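Local coordinates for molybdopterin biosynthesis enzyme, MoaB (Thermus thermophilus, PDB 3MCH), which probably binds molybdopterin and takes part in the biosynthesis of the molybdenum cofactor, at residues B[4-9]-B[38-43]; B[12-17]-B[42-47]. All blocks are in the same frame, centred on the assembly; numbering follows the deposited sequence.

Interaction 1 of 2, residues B[4-9]-B[38-43]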
loop_
_atom_site.group_PDB
_atom_site.type_symbol
_atom_site.label_atom_id
_atom_site.label_comp_id
_atom_site.label_asym_id
_atom_site.label_seq_id
_atom_site.Cartn_x
_atom_site.Cartn_y
_atom_site.Cartn_z
ATOM N N VAL B 4 18.596 -16.657 7.563
ATOM C CA VAL B 4 18.124 -16.080 6.313
ATOM C C VAL B 4 18.379 -16.952 5.095
ATOM O O VAL B 4 19.422 -17.586 4.979
ATOM C CB VAL B 4 18.815 -14.720 6.058
ATOM C CG1 VAL B 4 18.275 -14.064 4.786
ATOM C CG2 VAL B 4 18.619 -13.815 7.253
ATOM N N GLY B 5 17.409 -16.961 4.189
ATOM C CA GLY B 5 17.543 -17.691 2.946
ATOM C C GLY B 5 17.473 -16.661 1.828
ATOM O O GLY B 5 16.632 -15.763 1.868
ATOM N N ILE B 6 18.364 -16.763 0.850
ATOM C CA ILE B 6 18.367 -15.831 -0.274
ATOM C C ILE B 6 17.974 -16.620 -1.518
ATOM O O ILE B 6 18.649 -17.577 -1.889
ATOM C CB ILE B 6 19.771 -15.188 -0.468
ATOM C CG1 ILE B 6 20.151 -14.389 0.783
ATOM C CG2 ILE B 6 19.773 -14.269 -1.692
ATOM C CD1 ILE B 6 19.191 -13.250 1.226
ATOM N N LEU B 7 16.870 -16.226 -2.145
ATOM C CA LEU B 7 16.384 -16.908 -3.339
ATOM C C LEU B 7 16.449 -16.008 -4.563
ATOM O O LEU B 7 15.720 -15.023 -4.654
ATOM C CB LEU B 7 14.940 -17.368 -3.130
ATOM C CG LEU B 7 14.299 -18.123 -4.300
ATOM C CD1 LEU B 7 15.087 -19.396 -4.576
ATOM C CD2 LEU B 7 12.853 -18.452 -3.968
ATOM N N THR B 8 17.321 -16.351 -5.507
ATOM C CA THR B 8 17.462 -15.566 -6.725
ATOM C C THR B 8 16.554 -16.135 -7.812
ATOM O O THR B 8 16.764 -17.246 -8.305
ATOM C CB THR B 8 18.926 -15.548 -7.206
ATOM O OG1 THR B 8 19.729 -14.867 -6.232
ATOM C CG2 THR B 8 19.050 -14.820 -8.543
ATOM N N VAL B 9 15.536 -15.358 -8.166
ATOM C CA VAL B 9 14.554 -15.749 -9.168
ATOM C C VAL B 9 14.793 -15.229 -10.581
ATOM O O VAL B 9 14.697 -14.026 -10.830
ATOM C CB VAL B 9 13.144 -15.226 -8.786
ATOM C CG1 VAL B 9 12.112 -15.713 -9.797
ATOM C CG2 VAL B 9 12.778 -15.687 -7.383
ATOM N N ALA B 38 21.672 -18.966 5.939
ATOM C CA ALA B 38 21.630 -20.415 6.062
ATOM C C ALA B 38 21.219 -21.132 4.786
ATOM O O ALA B 38 21.215 -22.361 4.735
ATOM C CB ALA B 38 20.688 -20.798 7.189
ATOM N N ALA B 39 20.865 -20.373 3.757
ATOM C CA ALA B 39 20.461 -20.987 2.501
ATOM C C ALA B 39 20.545 -20.022 1.340
ATOM O O ALA B 39 20.347 -18.820 1.503
ATOM C CB ALA B 39 19.037 -21.524 2.618
ATOM N N TYR B 40 20.850 -20.569 0.167
ATOM C CA TYR B 40 20.933 -19.801 -1.063
ATOM C C TYR B 40 20.624 -20.725 -2.234
ATOM O O TYR B 40 21.258 -21.773 -2.397
ATOM C CB TYR B 40 22.325 -19.191 -1.250
ATOM C CG TYR B 40 22.589 -18.754 -2.679
ATOM C CD1 TYR B 40 21.775 -17.807 -3.301
ATOM C CD2 TYR B 40 23.628 -19.321 -3.422
ATOM C CE1 TYR B 40 21.985 -17.437 -4.634
ATOM C CE2 TYR B 40 23.845 -18.957 -4.750
ATOM C CZ TYR B 40 23.020 -18.018 -5.348
ATOM O OH TYR B 40 23.220 -17.671 -6.666
ATOM N N GLU B 41 19.643 -20.339 -3.041
ATOM C CA GLU B 41 19.256 -21.127 -4.203
ATOM C C GLU B 41 18.854 -20.233 -5.370
ATOM O O GLU B 41 18.476 -19.070 -5.187
ATOM C CB GLU B 41 18.080 -22.060 -3.860
ATOM C CG GLU B 41 18.452 -23.350 -3.119
ATOM C CD GLU B 41 17.236 -24.233 -2.826
ATOM O OE1 GLU B 41 16.435 -24.475 -3.755
ATOM O OE2 GLU B 41 17.080 -24.694 -1.672
ATOM N N LEU B 42 18.966 -20.786 -6.573
ATOM C CA LEU B 42 18.567 -20.103 -7.798
ATOM C C LEU B 42 17.301 -20.842 -8.195
ATOM O O LEU B 42 17.217 -22.058 -8.021
ATOM C CB LEU B 42 19.605 -20.294 -8.903
ATOM C CG LEU B 42 20.985 -19.653 -8.756
ATOM C CD1 LEU B 42 21.950 -20.297 -9.741
ATOM C CD2 LEU B 42 20.882 -18.163 -9.002
ATOM N N VAL B 43 16.317 -20.122 -8.716
ATOM C CA VAL B 43 15.079 -20.761 -9.134
ATOM C C VAL B 43 14.593 -20.089 -10.412
ATOM O O VAL B 43 14.773 -18.885 -10.596
ATOM C CB VAL B 43 13.997 -20.657 -8.028
ATOM C CG1 VAL B 43 13.499 -19.221 -7.909
ATOM C CG2 VAL B 43 12.849 -21.602 -8.329
#

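Interaction 2 of 2, residues B[12-17]-B[42-47]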
loop_
_atom_site.group_PDB
_atom_site.type_symbol
_atom_site.label_atom_id
_atom_site.label_comp_id
_atom_site.label_asym_id
_atom_site.label_seq_id
_atom_site.Cartn_x
_atom_site.Cartn_y
_atom_site.Cartn_z
ATOM N N LYS B 12 17.430 -16.877 -16.297
ATOM C CA LYS B 12 18.796 -16.593 -16.720
ATOM C C LYS B 12 19.861 -17.181 -15.799
ATOM O O LYS B 12 21.052 -17.139 -16.106
ATOM C CB LYS B 12 18.993 -15.079 -16.858
ATOM C CG LYS B 12 18.107 -14.456 -17.928
ATOM C CD LYS B 12 18.382 -12.972 -18.113
ATOM C CE LYS B 12 17.546 -12.405 -19.252
ATOM N NZ LYS B 12 17.836 -10.968 -19.513
ATOM N N GLY B 13 19.424 -17.734 -14.671
ATOM C CA GLY B 13 20.354 -18.336 -13.735
ATOM C C GLY B 13 20.610 -19.794 -14.070
ATOM O O GLY B 13 21.371 -20.472 -13.387
ATOM N N PHE B 14 19.970 -20.277 -15.130
ATOM C CA PHE B 14 20.126 -21.664 -15.559
ATOM C C PHE B 14 20.590 -21.700 -17.011
ATOM O O PHE B 14 20.231 -22.600 -17.776
ATOM C CB PHE B 14 18.791 -22.398 -15.405
ATOM C CG PHE B 14 18.312 -22.477 -13.985
ATOM C CD1 PHE B 14 18.677 -23.546 -13.175
ATOM C CD2 PHE B 14 17.540 -21.454 -13.439
ATOM C CE1 PHE B 14 18.282 -23.600 -11.842
ATOM C CE2 PHE B 14 17.140 -21.498 -12.106
ATOM C CZ PHE B 14 17.514 -22.573 -11.306
ATOM N N ARG B 15 21.402 -20.711 -17.378
ATOM C CA ARG B 15 21.910 -20.593 -18.737
ATOM C C ARG B 15 23.428 -20.559 -18.789
ATOM O O ARG B 15 24.020 -19.940 -19.675
ATOM C CB ARG B 15 21.346 -19.334 -19.393
ATOM C CG ARG B 15 19.830 -19.338 -19.531
ATOM C CD ARG B 15 19.339 -18.084 -20.245
ATOM N NE ARG B 15 17.896 -18.097 -20.492
ATOM C CZ ARG B 15 17.238 -17.126 -21.120
ATOM N NH1 ARG B 15 17.892 -16.059 -21.566
ATOM N NH2 ARG B 15 15.928 -17.219 -21.309
ATOM N N GLY B 16 24.066 -21.212 -17.829
ATOM C CA GLY B 16 25.511 -21.241 -17.843
ATOM C C GLY B 16 26.192 -20.309 -16.869
ATOM O O GLY B 16 25.591 -19.824 -15.910
ATOM N N GLU B 17 27.468 -20.056 -17.133
ATOM C CA GLU B 17 28.285 -19.208 -16.278
ATOM C C GLU B 17 28.105 -17.707 -16.115
ATOM O O GLU B 17 28.271 -16.935 -17.056
ATOM C CB GLU B 17 29.741 -19.249 -16.749
ATOM C CG GLU B 17 30.676 -19.939 -15.772
ATOM C CD GLU B 17 32.104 -19.990 -16.265
ATOM O OE1 GLU B 17 32.362 -20.684 -17.277
ATOM O OE2 GLU B 17 32.969 -19.336 -15.640
ATOM N N LEU B 42 18.966 -20.786 -6.573
ATOM C CA LEU B 42 18.567 -20.103 -7.798
ATOM C C LEU B 42 17.301 -20.842 -8.195
ATOM O O LEU B 42 17.217 -22.058 -8.021
ATOM C CB LEU B 42 19.605 -20.294 -8.903
ATOM C CG LEU B 42 20.985 -19.653 -8.756
ATOM C CD1 LEU B 42 21.950 -20.297 -9.741
ATOM C CD2 LEU B 42 20.882 -18.163 -9.002
ATOM N N VAL B 43 16.317 -20.122 -8.716
ATOM C CA VAL B 43 15.079 -20.761 -9.134
ATOM C C VAL B 43 14.593 -20.089 -10.412
ATOM O O VAL B 43 14.773 -18.885 -10.596
ATOM C CB VAL B 43 13.997 -20.657 -8.028
ATOM C CG1 VAL B 43 13.499 -19.221 -7.909
ATOM C CG2 VAL B 43 12.849 -21.602 -8.329
ATOM N N PRO B 44 13.995 -20.868 -11.331
ATOM C CA PRO B 44 13.494 -20.314 -12.592
ATOM C C PRO B 44 12.314 -19.364 -12.373
ATOM O O PRO B 44 11.760 -19.295 -11.276
ATOM C CB PRO B 44 13.074 -21.560 -13.375
ATOM C CG PRO B 44 13.934 -22.648 -12.800
ATOM C CD PRO B 44 13.899 -22.337 -11.333
ATOM N N ASP B 45 11.943 -18.638 -13.424
ATOM C CA ASP B 45 10.815 -17.713 -13.366
ATOM C C ASP B 45 9.593 -18.588 -13.592
ATOM O O ASP B 45 8.874 -18.420 -14.576
ATOM C CB ASP B 45 10.890 -16.692 -14.503
ATOM C CG ASP B 45 11.779 -15.518 -14.173
ATOM O OD1 ASP B 45 11.488 -14.818 -13.181
ATOM O OD2 ASP B 45 12.765 -15.291 -14.902
ATOM N N GLU B 46 9.371 -19.535 -12.691
ATOM C CA GLU B 46 8.228 -20.428 -12.804
ATOM C C GLU B 46 7.563 -20.428 -11.442
ATOM O O GLU B 46 8.082 -21.008 -10.491
ATOM C CB GLU B 46 8.579 -21.861 -13.203
ATOM C CG GLU B 46 8.987 -22.024 -14.657
ATOM C CD GLU B 46 7.862 -21.691 -15.619
ATOM O OE1 GLU B 46 6.746 -22.226 -15.438
ATOM O OE2 GLU B 46 8.095 -20.903 -16.561
ATOM N N PRO B 47 6.398 -19.776 -11.330
ATOM C CA PRO B 47 5.665 -19.711 -10.065
ATOM C C PRO B 47 5.654 -21.026 -9.280
ATOM O O PRO B 47 5.928 -21.036 -8.081
ATOM C CB PRO B 47 4.275 -19.270 -10.503
ATOM C CG PRO B 47 4.583 -18.340 -11.634
ATOM C CD PRO B 47 5.650 -19.096 -12.406
#

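Interaction 1 of 2, residues B[4-9]-B[38-43]
Leu7 and Val43 meet on one face of two neighbouring parallel strands, 4-9 and 38-43, whose axes over these segments run 7° apart. In Leu7, CG anti to the backbone N (chi1 -179°) brings the branched end over the neighbouring strand. Beyond CB, Leu7 CG lies 3.9 Å from Val43 CG1. Leu7 CD1 comes to 3.7 Å from Val43 CG1 and also rests on Glu41 O at 3.5 Å. Leu7 CD2 is 4.1 Å from Val43 CG1. That valine methyl also packs beside Val9 CG2. With an alanine at Leu7, Val43 CG1 would probably lose the isopropyl end lying across it, and a gap would open toward Trp57 of helix 47-60. On the other face, Thr8 CB sits 3.7 Å from Leu42 CD2, while Thr8 OG1 lies in the plane of the Tyr40 ring, at its edge. Thr8 OG1 and Tyr40 OH both hydrogen-bond Asp20 OD2, and Thr8 OG1 also pairs with Asn69 ND2. Between the strands, Ile6 N donates to Ala39 O (2.9 Å) and Val43 N to Thr8 O (2.9 Å). Such parallel pairing, with helix 21-30 in the connection, is the beta-alpha-beta unit of an alpha/beta fold.

Interaction 2 of 2, residues B[12-17]-B[42-47]
Phe14 drives its ring edge into the turn where strand 35-43 gives way to Pro44. The tight part is the far end of the ring: Phe14 CE2 lies 3.4 Å from Pro44 CD and 3.5 Å from Pro44 CG, and the proline side chain crosses the phenylalanine at about a right angle. The same CE2 reaches the backbone, 3.4 Å from Val43 C, with Val43 CA in the ring plane beyond the edge. Next to it, Phe14 CZ comes to 3.3 Å from the carbonyl O of Leu42 and 3.9 Å from Leu42 CB. Phe14 CG stands opposite its own carbonyl carbon (chi1 -63°), a setting that brings the ring from the loop across to the strand end. A looser touch comes from Gly13, whose carbonyl O is 3.7 Å from Leu42 CD1. The contact is van der Waals packing, carried mostly by one ring against a proline and backbone atoms. Phe14 nevertheless stays exposed despite its tight edge, and 15-17 run on past the strand without meeting 42-47. Asp45 is the centre of an inverse gamma turn, its backbone N hydrogen-bonded to Asp11 OD1, and Glu46, salt-bridged to Arg77, is the N-cap of helix 47-60. The contact thus joins the loop between strand 2-9 and helix 21-30 to the passage from strand 35-43 into helix 47-60, where Met49 also packs on Pro44.

In the fold
Interactions 1 and 2 follow one another along strand 35-43, their centres about 12 Å apart, and share Leu42 and Val43. Within interaction 1 these residues pair with strand 2-9; in interaction 2 the same strand end receives the loop that follows that strand. The two also touch directly, Val9 CG1 lying 3.6 Å from Asp45 OD1. Asp20, in the same loop beyond 12-17, adds another tie, hydrogen-bonding Thr8 and Tyr40 and touching Leu42. Interaction 1 is partly buried, its centre about 9 Å from that of the chain, whereas interaction 2 is a surface contact at about 17 Å. Both fall within the probable molybdopterin-binding domain.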